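Local coordinates for protein fucose-specific lectin (Aleuria aurantia, PDB 6GKE) that binds L-fucose through a six-bladed beta-propeller, with strongest preference for alpha-1,6-linked core fucose on glycoproteins, at residues Glu56-Val66 and Arg77-Asn85; Thr2-Ile13 and Arg24-Arg35. The protein carries 1 engineered substitution. All coordinates share one frame; numbering follows the deposited sequence.

Interaction 1 (Glu56-Val66 and Arg77-Asn85). With FUC (alpha-L-fucopyranose), chain B.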
loop_
_atom_site.group_PDB
_atom_site.type_symbol
_atom_site.label_atom_id
_atom_site.label_comp_id
_atom_site.label_asym_id
_atom_site.label_seq_id
_atom_site.Cartn_x
_atom_site.Cartn_y
_atom_site.Cartn_z
ATOM N N GLU A 56 13.961 11.529 -7.805
ATOM C CA GLU A 56 13.486 10.170 -7.986
ATOM C C GLU A 56 14.473 9.233 -7.302
ATOM O O GLU A 56 15.619 9.608 -7.066
ATOM C CB GLU A 56 13.331 9.833 -9.465
ATOM C CG GLU A 56 14.617 9.853 -10.256
ATOM C CD GLU A 56 14.320 9.644 -11.728
ATOM O OE1 GLU A 56 14.595 8.551 -12.238
ATOM O OE2 GLU A 56 13.750 10.563 -12.345
ATOM N N ALA A 57 14.010 8.024 -7.002
ATOM C CA ALA A 57 14.811 7.071 -6.270
ATOM C C ALA A 57 14.268 5.673 -6.557
ATOM O O ALA A 57 13.191 5.531 -7.137
ATOM C CB ALA A 57 14.775 7.393 -4.796
ATOM N N LYS A 58 14.988 4.639 -6.119
ATOM C CA LYS A 58 14.441 3.302 -6.242
ATOM C C LYS A 58 13.099 3.255 -5.512
ATOM O O LYS A 58 12.878 3.976 -4.541
ATOM C CB LYS A 58 15.390 2.233 -5.692
ATOM C CG LYS A 58 15.472 2.114 -4.175
ATOM C CD LYS A 58 16.253 0.893 -3.745
ATOM C CE LYS A 58 16.251 0.678 -2.248
ATOM N NZ LYS A 58 16.922 -0.599 -1.910
ATOM N N LEU A 59 12.195 2.396 -5.980
ATOM C CA LEU A 59 10.938 2.227 -5.274
ATOM C C LEU A 59 11.245 1.772 -3.841
ATOM O O LEU A 59 12.094 0.913 -3.627
ATOM C CB LEU A 59 10.025 1.236 -6.002
ATOM C CG LEU A 59 9.134 1.828 -7.097
ATOM C CD1 LEU A 59 8.078 2.757 -6.519
ATOM C CD2 LEU A 59 9.923 2.546 -8.175
ATOM N N PHE A 60 10.540 2.369 -2.874
ATOM C CA PHE A 60 10.685 2.081 -1.430
ATOM C C PHE A 60 12.050 2.556 -0.912
ATOM O O PHE A 60 12.504 2.110 0.136
ATOM C CB PHE A 60 10.420 0.601 -1.114
ATOM C CG PHE A 60 9.133 0.101 -1.716
ATOM C CD1 PHE A 60 7.919 0.357 -1.103
ATOM C CD2 PHE A 60 9.127 -0.591 -2.917
ATOM C CE1 PHE A 60 6.729 -0.064 -1.674
ATOM C CE2 PHE A 60 7.937 -1.023 -3.483
ATOM C CZ PHE A 60 6.741 -0.755 -2.861
ATOM N N SER A 61 12.664 3.520 -1.599
ATOM C CA SER A 61 13.907 4.114 -1.147
ATOM C C SER A 61 13.744 4.692 0.249
ATOM O O SER A 61 12.749 5.360 0.549
ATOM C CB SER A 61 14.333 5.227 -2.068
ATOM O OG SER A 61 15.494 5.898 -1.588
ATOM N N PRO A 62 14.778 4.591 1.108
ATOM C CA PRO A 62 14.790 5.405 2.316
ATOM C C PRO A 62 14.939 6.885 1.932
ATOM O O PRO A 62 15.367 7.208 0.815
ATOM C CB PRO A 62 15.998 4.860 3.082
ATOM C CG PRO A 62 16.939 4.424 1.984
ATOM C CD PRO A 62 16.030 3.831 0.928
ATOM N N LEU A 63 14.565 7.770 2.862
ATOM C CA LEU A 63 14.623 9.218 2.662
ATOM C C LEU A 63 15.110 9.883 3.949
ATOM O O LEU A 63 14.821 9.425 5.056
ATOM C CB LEU A 63 13.247 9.794 2.322
ATOM C CG LEU A 63 12.620 9.354 1.003
ATOM C CD1 LEU A 63 11.194 9.881 0.903
ATOM C CD2 LEU A 63 13.440 9.810 -0.197
ATOM N N ALA A 64 15.795 11.016 3.779
ATOM C CA ALA A 64 16.120 11.924 4.869
ATOM C C ALA A 64 16.258 13.321 4.268
ATOM O O ALA A 64 16.471 13.450 3.067
ATOM C CB ALA A 64 17.384 11.496 5.587
ATOM N N ALA A 65 16.147 14.360 5.092
ATOM C CA ALA A 65 16.258 15.718 4.571
ATOM C C ALA A 65 16.748 16.673 5.654
ATOM O O ALA A 65 16.443 16.485 6.836
ATOM C CB ALA A 65 14.935 16.187 4.020
ATOM N N VAL A 66 17.467 17.711 5.211
ATOM C CA VAL A 66 17.918 18.813 6.074
ATOM C C VAL A 66 17.738 20.139 5.334
ATOM O O VAL A 66 17.619 20.172 4.108
ATOM C CB VAL A 66 19.385 18.649 6.511
ATOM C CG1 VAL A 66 19.580 17.414 7.373
ATOM C CG2 VAL A 66 20.343 18.635 5.326
ATOM N N ARG A 77 18.439 19.677 1.281
ATOM C CA ARG A 77 19.067 18.472 0.757
ATOM C C ARG A 77 18.174 17.289 1.116
ATOM O O ARG A 77 17.780 17.147 2.277
ATOM C CB ARG A 77 20.470 18.267 1.337
ATOM C CG ARG A 77 21.415 19.442 1.140
ATOM C CD ARG A 77 21.766 19.684 -0.320
ATOM N NE ARG A 77 22.721 20.773 -0.500
ATOM C CZ ARG A 77 22.408 22.060 -0.668
ATOM N NH1 ARG A 77 21.146 22.457 -0.683
ATOM N NH2 ARG A 77 23.369 22.956 -0.813
ATOM N N VAL A 78 17.855 16.472 0.104
ATOM C CA VAL A 78 17.054 15.277 0.275
ATOM C C VAL A 78 17.918 14.081 -0.123
ATOM O O VAL A 78 18.410 14.024 -1.243
ATOM C CB VAL A 78 15.754 15.319 -0.546
ATOM C CG1 VAL A 78 14.951 14.039 -0.360
ATOM C CG2 VAL A 78 14.908 16.529 -0.189
ATOM N N TYR A 79 18.090 13.148 0.819
ATOM C CA TYR A 79 18.905 11.947 0.639
ATOM C C TYR A 79 17.998 10.760 0.339
ATOM O O TYR A 79 16.907 10.636 0.892
ATOM C CB TYR A 79 19.783 11.710 1.876
ATOM C CG TYR A 79 20.703 12.883 2.067
ATOM C CD1 TYR A 79 21.785 13.048 1.223
ATOM C CD2 TYR A 79 20.423 13.898 2.968
ATOM C CE1 TYR A 79 22.584 14.176 1.276
ATOM C CE2 TYR A 79 21.211 15.037 3.038
ATOM C CZ TYR A 79 22.284 15.183 2.177
ATOM O OH TYR A 79 23.020 16.334 2.207
ATOM N N CYS A 80 18.491 9.895 -0.550
ATOM C CA CYS A 80 17.752 8.742 -1.018
ATOM C C CYS A 80 18.756 7.746 -1.595
ATOM O O CYS A 80 19.962 7.950 -1.490
ATOM C CB CYS A 80 16.707 9.166 -2.042
ATOM S SG CYS A 80 17.429 9.860 -3.552
ATOM N N VAL A 81 18.258 6.668 -2.201
ATOM C CA VAL A 81 19.055 5.635 -2.800
ATOM C C VAL A 81 18.572 5.426 -4.253
ATOM O O VAL A 81 17.357 5.339 -4.454
ATOM C CB VAL A 81 18.913 4.387 -1.902
ATOM C CG1 VAL A 81 19.668 3.201 -2.460
ATOM C CG2 VAL A 81 19.363 4.667 -0.471
ATOM N N ASN A 82 19.484 5.269 -5.215
ATOM C CA ASN A 82 19.087 4.994 -6.589
ATOM C C ASN A 82 18.884 3.482 -6.779
ATOM O O ASN A 82 18.959 2.696 -5.840
ATOM C CB ASN A 82 20.057 5.645 -7.577
ATOM C CG ASN A 82 21.393 4.947 -7.697
ATOM O OD1 ASN A 82 21.609 3.873 -7.137
ATOM N ND2 ASN A 82 22.307 5.561 -8.435
ATOM N N LYS A 83 18.626 3.063 -8.019
ATOM C CA LYS A 83 18.260 1.677 -8.304
ATOM C C LYS A 83 19.458 0.739 -8.189
ATOM O O LYS A 83 19.277 -0.470 -8.177
ATOM C CB LYS A 83 17.611 1.549 -9.679
ATOM C CG LYS A 83 16.151 1.956 -9.651
ATOM C CD LYS A 83 15.510 1.976 -10.998
ATOM C CE LYS A 83 14.077 2.452 -10.933
ATOM N NZ LYS A 83 13.492 2.522 -12.289
ATOM N N ASP A 84 20.667 1.307 -8.089
ATOM C CA ASP A 84 21.891 0.536 -7.842
ATOM C C ASP A 84 22.300 0.615 -6.363
ATOM O O ASP A 84 23.412 0.232 -6.005
ATOM C CB ASP A 84 23.011 1.008 -8.768
ATOM C CG ASP A 84 22.720 0.706 -10.230
ATOM O OD1 ASP A 84 22.319 -0.434 -10.518
ATOM O OD2 ASP A 84 22.867 1.620 -11.058
ATOM N N ASN A 85 21.389 1.084 -5.504
ATOM C CA ASN A 85 21.628 1.201 -4.071
ATOM C C ASN A 85 22.818 2.124 -3.778
ATOM O O ASN A 85 23.549 1.911 -2.819
ATOM C CB ASN A 85 21.779 -0.168 -3.408
ATOM C CG ASN A 85 20.430 -0.816 -3.207
ATOM O OD1 ASN A 85 19.534 -0.200 -2.629
ATOM N ND2 ASN A 85 20.272 -2.037 -3.693
HETATM C C1 FUC B . 26.067 21.214 -2.709
HETATM C C2 FUC B . 25.895 19.719 -2.946
HETATM C C3 FUC B . 26.753 18.922 -1.973
HETATM C C4 FUC B . 26.413 19.349 -0.547
HETATM C C5 FUC B . 26.673 20.844 -0.407
HETATM C C6 FUC B . 26.384 21.381 0.983
HETATM O O2 FUC B . 26.257 19.398 -4.293
HETATM O O3 FUC B . 26.578 17.519 -2.195
HETATM O O4 FUC B . 25.032 19.120 -0.233
HETATM O O5 FUC B . 25.839 21.553 -1.341
#
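The Tyr79 ring meets Val66 at its edge, where CG2 lies near the ring plane, 4.4 Å from CE2, while the carbonyl oxygen of Ala64 approaches the ring obliquely. The phenol OH bonds Glu89 OE2, a residue that itself binds the fucose. The second flat group, the guanidinium of Arg77, receives the bound fucose at its edge: NE reaches O4 at 2.9 Å and NH2 reaches O5 at 2.9 Å, with only a weak NE bond to O5; NH2 also bonds Gln75 OE1. Arg77 CG lies anti to the carbonyl carbon and the chain bends at chi2 (-66°), which carries the guanidinium away from Val66 and out to the sugar.

Both groups sit on a beta hairpin of a propeller blade, strands 64-70 and 73-81, running antiparallel. Val66-Arg77 and Ala64-Tyr79 are hydrogen-bonded pairs whose side chains share one face; Ala65 and Val78 form the non-hydrogen-bonded pair between them and face the other way. On that hairpin the fucose-binding arginine and the tyrosine bonded to Glu89 thus stand side by side, two residues apart. Glu89, Gln101 and Trp153 also hydrogen-bond the sugar.

Beyond the strands the loop folds back. Leu63 CD2 packs on Cys80 CB at 3.8 Å, and Lys58 N bonds Val81 O. The extended Lys58 chain delivers NZ to a lone pair of Asn85 OD1 at 2.7 Å, and NZ also bonds Gly311 O of the second subunit. Ser61 OG takes part in two bonds: it accepts from Val81 N at 2.9 Å and donates to Pro62 O at 2.7 Å.

Interaction 2 (Thr2-Ile13 and Arg24-Arg35). With FUC (alpha-L-fucopyranose), chain C; EDO (1,2-ethanediol), chain I; EDO (1,2-ethanediol), chain D.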
loop_
_atom_site.group_PDB
_atom_site.type_symbol
_atom_site.label_atom_id
_atom_site.label_comp_id
_atom_site.label_asym_id
_atom_site.label_seq_id
_atom_site.Cartn_x
_atom_site.Cartn_y
_atom_site.Cartn_z
ATOM N N THR A 2 -4.906 7.726 -3.458
ATOM C CA THR A 2 -3.925 8.772 -3.690
ATOM C C THR A 2 -2.731 8.180 -4.438
ATOM O O THR A 2 -2.699 6.985 -4.735
ATOM C CB THR A 2 -3.457 9.427 -2.383
ATOM O OG1 THR A 2 -2.506 8.547 -1.781
ATOM C CG2 THR A 2 -4.592 9.739 -1.431
ATOM N N GLU A 3 -1.739 9.039 -4.689
ATOM C CA GLU A 3 -0.525 8.604 -5.369
ATOM C C GLU A 3 0.619 8.370 -4.373
ATOM O O GLU A 3 1.748 8.159 -4.782
ATOM C CB GLU A 3 -0.203 9.604 -6.475
ATOM C CG GLU A 3 -1.316 9.669 -7.504
ATOM C CD GLU A 3 -1.137 10.714 -8.586
ATOM O OE1 GLU A 3 -0.664 11.827 -8.268
ATOM O OE2 GLU A 3 -1.468 10.404 -9.747
ATOM N N PHE A 4 0.310 8.356 -3.071
ATOM C CA PHE A 4 1.298 8.073 -2.022
ATOM C C PHE A 4 1.611 6.575 -2.021
ATOM O O PHE A 4 0.726 5.761 -1.784
ATOM C CB PHE A 4 0.708 8.515 -0.683
ATOM C CG PHE A 4 1.602 8.573 0.535
ATOM C CD1 PHE A 4 2.985 8.427 0.492
ATOM C CD2 PHE A 4 1.014 8.844 1.761
ATOM C CE1 PHE A 4 3.742 8.536 1.652
ATOM C CE2 PHE A 4 1.771 8.941 2.916
ATOM C CZ PHE A 4 3.136 8.802 2.859
ATOM N N LEU A 5 2.874 6.214 -2.263
ATOM C CA LEU A 5 3.268 4.817 -2.263
ATOM C C LEU A 5 3.116 4.244 -0.850
ATOM O O LEU A 5 3.664 4.773 0.118
ATOM C CB LEU A 5 4.716 4.723 -2.744
ATOM C CG LEU A 5 5.340 3.330 -2.754
ATOM C CD1 LEU A 5 4.716 2.460 -3.834
ATOM C CD2 LEU A 5 6.847 3.456 -2.946
ATOM N N TYR A 6 2.410 3.119 -0.740
ATOM C CA TYR A 6 2.234 2.464 0.554
ATOM C C TYR A 6 3.586 1.912 1.010
ATOM O O TYR A 6 4.234 1.188 0.260
ATOM C CB TYR A 6 1.188 1.352 0.474
ATOM C CG TYR A 6 1.084 0.503 1.712
ATOM C CD1 TYR A 6 0.821 1.065 2.950
ATOM C CD2 TYR A 6 1.252 -0.868 1.641
ATOM C CE1 TYR A 6 0.715 0.283 4.088
ATOM C CE2 TYR A 6 1.135 -1.665 2.766
ATOM C CZ TYR A 6 0.878 -1.086 3.995
ATOM O OH TYR A 6 0.765 -1.892 5.092
ATOM N N THR A 7 3.962 2.260 2.242
ATOM C CA THR A 7 5.266 1.957 2.883
ATOM C C THR A 7 6.399 2.796 2.281
ATOM O O THR A 7 7.572 2.521 2.529
ATOM C CB THR A 7 5.619 0.460 2.979
ATOM O OG1 THR A 7 6.027 -0.095 1.728
ATOM C CG2 THR A 7 4.487 -0.354 3.563
ATOM N N SER A 8 6.056 3.889 1.591
ATOM C CA SER A 8 7.027 4.944 1.325
ATOM C C SER A 8 7.671 5.391 2.638
ATOM O O SER A 8 6.991 5.547 3.650
ATOM C CB SER A 8 6.346 6.128 0.691
ATOM O OG SER A 8 7.231 7.219 0.490
ATOM N N LYS A 9 8.963 5.713 2.584
ATOM C CA LYS A 9 9.557 6.467 3.663
ATOM C C LYS A 9 9.117 7.930 3.539
ATOM O O LYS A 9 8.542 8.353 2.537
ATOM C CB LYS A 9 11.076 6.279 3.692
ATOM C CG LYS A 9 11.513 4.912 4.205
ATOM C CD LYS A 9 11.291 3.755 3.248
ATOM C CE LYS A 9 12.076 2.534 3.678
ATOM N NZ LYS A 9 11.857 1.375 2.778
ATOM N N ILE A 10 9.370 8.682 4.607
ATOM C CA ILE A 10 8.961 10.072 4.718
ATOM C C ILE A 10 10.157 10.862 5.245
ATOM O O ILE A 10 10.917 10.365 6.064
ATOM C CB ILE A 10 7.744 10.237 5.652
ATOM C CG1 ILE A 10 6.608 9.279 5.293
ATOM C CG2 ILE A 10 7.262 11.680 5.669
ATOM C CD1 ILE A 10 5.507 9.220 6.328
ATOM N N ALA A 11 10.315 12.107 4.797
ATOM C CA ALA A 11 11.287 13.031 5.391
ATOM C C ALA A 11 10.624 14.396 5.528
ATOM O O ALA A 11 9.784 14.751 4.718
ATOM C CB ALA A 11 12.546 13.116 4.561
ATOM N N ALA A 12 11.012 15.151 6.555
ATOM C CA ALA A 12 10.353 16.417 6.828
ATOM C C ALA A 12 11.341 17.431 7.401
ATOM O O ALA A 12 12.251 17.078 8.145
ATOM C CB ALA A 12 9.207 16.207 7.782
ATOM N N ILE A 13 11.086 18.702 7.078
ATOM C CA ILE A 13 11.883 19.838 7.538
ATOM C C ILE A 13 10.934 20.984 7.905
ATOM O O ILE A 13 9.782 21.032 7.472
ATOM C CB ILE A 13 12.906 20.290 6.474
ATOM C CG1 ILE A 13 12.210 20.651 5.157
ATOM C CG2 ILE A 13 14.000 19.247 6.292
ATOM C CD1 ILE A 13 13.101 21.260 4.099
ATOM N N ARG A 24 8.264 21.540 4.889
ATOM C CA ARG A 24 8.242 20.734 3.685
ATOM C C ARG A 24 8.270 19.269 4.112
ATOM O O ARG A 24 8.961 18.904 5.054
ATOM C CB ARG A 24 9.435 21.016 2.766
ATOM C CG ARG A 24 9.628 22.477 2.382
ATOM C CD ARG A 24 8.559 22.994 1.439
ATOM N NE ARG A 24 8.773 24.382 1.036
ATOM C CZ ARG A 24 8.320 25.453 1.689
ATOM N NH1 ARG A 24 7.570 25.317 2.773
ATOM N NH2 ARG A 24 8.631 26.662 1.255
ATOM N N VAL A 25 7.509 18.442 3.395
ATOM C CA VAL A 25 7.524 17.011 3.625
ATOM C C VAL A 25 7.713 16.321 2.273
ATOM O O VAL A 25 7.170 16.757 1.259
ATOM C CB VAL A 25 6.279 16.539 4.404
ATOM C CG1 VAL A 25 4.982 16.834 3.686
ATOM C CG2 VAL A 25 6.365 15.073 4.792
ATOM N N TYR A 26 8.526 15.257 2.300
ATOM C CA TYR A 26 8.949 14.497 1.135
ATOM C C TYR A 26 8.459 13.061 1.289
ATOM O O TYR A 26 8.556 12.465 2.367
ATOM C CB TYR A 26 10.477 14.537 0.971
ATOM C CG TYR A 26 10.956 15.955 0.852
ATOM C CD1 TYR A 26 10.852 16.641 -0.345
ATOM C CD2 TYR A 26 11.376 16.656 1.969
ATOM C CE1 TYR A 26 11.176 17.982 -0.439
ATOM C CE2 TYR A 26 11.706 17.997 1.894
ATOM C CZ TYR A 26 11.587 18.667 0.691
ATOM O OH TYR A 26 11.854 20.001 0.639
ATOM N N PHE A 27 7.942 12.517 0.185
ATOM C CA PHE A 27 7.424 11.166 0.146
ATOM C C PHE A 27 7.575 10.654 -1.283
ATOM O O PHE A 27 7.816 11.431 -2.203
ATOM C CB PHE A 27 5.961 11.134 0.601
ATOM C CG PHE A 27 5.010 11.882 -0.303
ATOM C CD1 PHE A 27 4.765 13.238 -0.135
ATOM C CD2 PHE A 27 4.367 11.227 -1.344
ATOM C CE1 PHE A 27 3.895 13.912 -0.984
ATOM C CE2 PHE A 27 3.500 11.900 -2.191
ATOM C CZ PHE A 27 3.266 13.240 -2.008
ATOM N N GLN A 28 7.392 9.347 -1.461
ATOM C CA GLN A 28 7.519 8.747 -2.773
ATOM C C GLN A 28 6.135 8.424 -3.333
ATOM O O GLN A 28 5.228 8.006 -2.610
ATOM C CB GLN A 28 8.385 7.491 -2.692
ATOM C CG GLN A 28 8.855 6.981 -4.043
ATOM C CD GLN A 28 9.975 5.984 -3.887
ATOM O OE1 GLN A 28 9.969 5.154 -2.971
ATOM N NE2 GLN A 28 10.953 6.058 -4.781
ATOM N N ASP A 29 6.012 8.598 -4.650
ATOM C CA ASP A 29 4.784 8.297 -5.365
ATOM C C ASP A 29 4.890 6.915 -6.029
ATOM O O ASP A 29 5.904 6.215 -5.947
ATOM C CB ASP A 29 4.411 9.424 -6.333
ATOM C CG ASP A 29 5.287 9.587 -7.565
ATOM O OD1 ASP A 29 5.963 8.613 -7.952
ATOM O OD2 ASP A 29 5.268 10.703 -8.136
ATOM N N LEU A 30 3.799 6.512 -6.685
ATOM C CA LEU A 30 3.697 5.167 -7.271
ATOM C C LEU A 30 4.710 4.957 -8.401
ATOM O O LEU A 30 5.043 3.812 -8.708
ATOM C CB LEU A 30 2.283 4.944 -7.813
ATOM C CG LEU A 30 1.162 5.053 -6.787
ATOM C CD1 LEU A 30 -0.182 4.884 -7.468
ATOM C CD2 LEU A 30 1.329 4.034 -5.676
ATOM N N ASN A 31 5.173 6.059 -9.001
ATOM C CA ASN A 31 6.123 6.038 -10.106
ATOM C C ASN A 31 7.573 6.094 -9.622
ATOM O O ASN A 31 8.475 6.133 -10.454
ATOM C CB ASN A 31 5.866 7.196 -11.069
ATOM C CG ASN A 31 4.509 7.098 -11.722
ATOM O OD1 ASN A 31 4.109 6.018 -12.144
ATOM N ND2 ASN A 31 3.792 8.206 -11.787
ATOM N N GLY A 32 7.796 6.149 -8.304
ATOM C CA GLY A 32 9.143 6.228 -7.746
ATOM C C GLY A 32 9.689 7.645 -7.624
ATOM O O GLY A 32 10.825 7.828 -7.179
ATOM N N LYS A 33 8.905 8.657 -8.014
ATOM C CA LYS A 33 9.362 10.032 -7.862
ATOM C C LYS A 33 9.246 10.454 -6.398
ATOM O O LYS A 33 8.382 9.979 -5.671
ATOM C CB LYS A 33 8.552 10.990 -8.734
ATOM C CG LYS A 33 8.510 10.642 -10.211
ATOM C CD LYS A 33 9.860 10.503 -10.858
ATOM C CE LYS A 33 9.740 10.102 -12.314
ATOM N NZ LYS A 33 10.997 9.532 -12.845
ATOM N N ILE A 34 10.123 11.376 -5.994
ATOM C CA ILE A 34 10.043 12.015 -4.699
ATOM C C ILE A 34 9.275 13.321 -4.890
ATOM O O ILE A 34 9.687 14.162 -5.686
ATOM C CB ILE A 34 11.431 12.276 -4.083
ATOM C CG1 ILE A 34 12.295 11.014 -4.037
ATOM C CG2 ILE A 34 11.274 12.893 -2.702
ATOM C CD1 ILE A 34 13.752 11.274 -3.732
ATOM N N ARG A 35 8.161 13.450 -4.165
ATOM C CA ARG A 35 7.334 14.635 -4.203
ATOM C C ARG A 35 7.485 15.437 -2.913
ATOM O O ARG A 35 7.866 14.911 -1.868
ATOM C CB ARG A 35 5.863 14.257 -4.372
ATOM C CG ARG A 35 5.536 13.605 -5.703
ATOM C CD ARG A 35 4.049 13.358 -5.811
ATOM N NE ARG A 35 3.700 12.703 -7.056
ATOM C CZ ARG A 35 2.459 12.501 -7.471
ATOM N NH1 ARG A 35 1.442 12.973 -6.765
ATOM N NH2 ARG A 35 2.249 11.822 -8.585
HETATM C C1 FUC C . 9.144 26.672 -2.442
HETATM C C2 FUC C . 8.991 25.286 -3.036
HETATM C C3 FUC C . 10.357 24.659 -3.303
HETATM C C4 FUC C . 11.220 24.710 -2.051
HETATM C C5 FUC C . 11.314 26.155 -1.570
HETATM C C6 FUC C . 12.127 26.314 -0.293
HETATM O O1 FUC C . 9.658 27.516 -3.463
HETATM O O2 FUC C . 8.268 25.384 -4.269
HETATM O O3 FUC C . 10.198 23.323 -3.794
HETATM O O4 FUC C . 10.662 23.919 -0.997
HETATM O O5 FUC C . 9.996 26.640 -1.305
HETATM C C1 EDO I . -1.208 1.993 -2.822
HETATM O O1 EDO I . -2.283 2.101 -1.893
HETATM C C2 EDO I . 0.132 2.678 -2.549
HETATM O O2 EDO I . 1.272 1.863 -2.990
HETATM C C1 EDO D . 3.030 -0.457 -2.001
HETATM O O1 EDO D . 3.316 -1.231 -0.839
HETATM C C2 EDO D . 1.965 -0.911 -2.999
HETATM O O2 EDO D . 1.196 0.217 -3.542
HETATM O O HOH W 1 10.100 5.227 -0.048
#
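Phe4 lays its CE1 corner against Phe27 CB, 3.6 Å away, and the two rings meet obliquely, their planes 67° apart. With CG anti to the backbone nitrogen (chi1 -169°), the Phe4 ring swings back to Phe27 although its CB starts out in the other direction. Gln28 O lies at the edge of the Phe4 ring, in its plane, and Arg35 CB covers one face of Phe27 toward the rim.

The guanidinium of Arg35 is shared by two carboxylates. In the modelled conformer of Glu3, one of two, NH1 and NH2 both grip OE1 from the same face of the carboxylate, which stands nearly upright to the guanidinium plane; NH1 is 2.8 Å from OE1 and also bonds Gly48 O. On its NE side Arg35 bonds the anti lone pair of Asp29 OD2 at 2.8 Å, a hold that does not depend on the Glu3 conformer.

Further along the two segments, residues 10-13 and 24-28 form an antiparallel hairpin of the first propeller blade. Ala11-Tyr26 and Ile13-Arg24 are its hydrogen-bonded pairs, and Ile10 CG2 lies alongside Val25 CG2 at 3.6 Å on the opposite face. Ile13 CD1 comes to the edge of the Tyr26 ring, whose OH bonds Glu36. Arg24 sends NE to fucose O4 at 2.8 Å and NH2 to O5 at 2.9 Å; Glu36 and Trp97 also bind this sugar.

At the turn, Leu5 N bonds Gln28 O, and Tyr6 stacks on Tyr6 of the second subunit. Ser8 OG accepts from Gln28 N at 2.9 Å and donates to a lone pair of Lys9 O, while a water accepts from Lys9 N and donates to Gln28 OE1; NE2 of that amide bonds Lys58 O.

Overall arrangement
From the N terminus, interaction 2 comes first: residues 2-13 run in beside 24-35, closing the loop through 14-23 and forming the first hairpin of one blade. Strands 33-40 and 46-56 then complete that blade, and the chain passes directly into interaction 1, where 56-66 and 77-85 close a second hairpin in the next blade. The two contacts follow in series, neither nested nor crossed. They nevertheless touch: Lys9 NZ probably bonds Phe60 O, and Gln28 NE2 probably bonds Lys58 O, tying the loop 57-63 of the second blade to the loop and strand end of the first. Each hairpin carries its own fucose-binding arginine, and both contacts reach the second subunit of the homodimer.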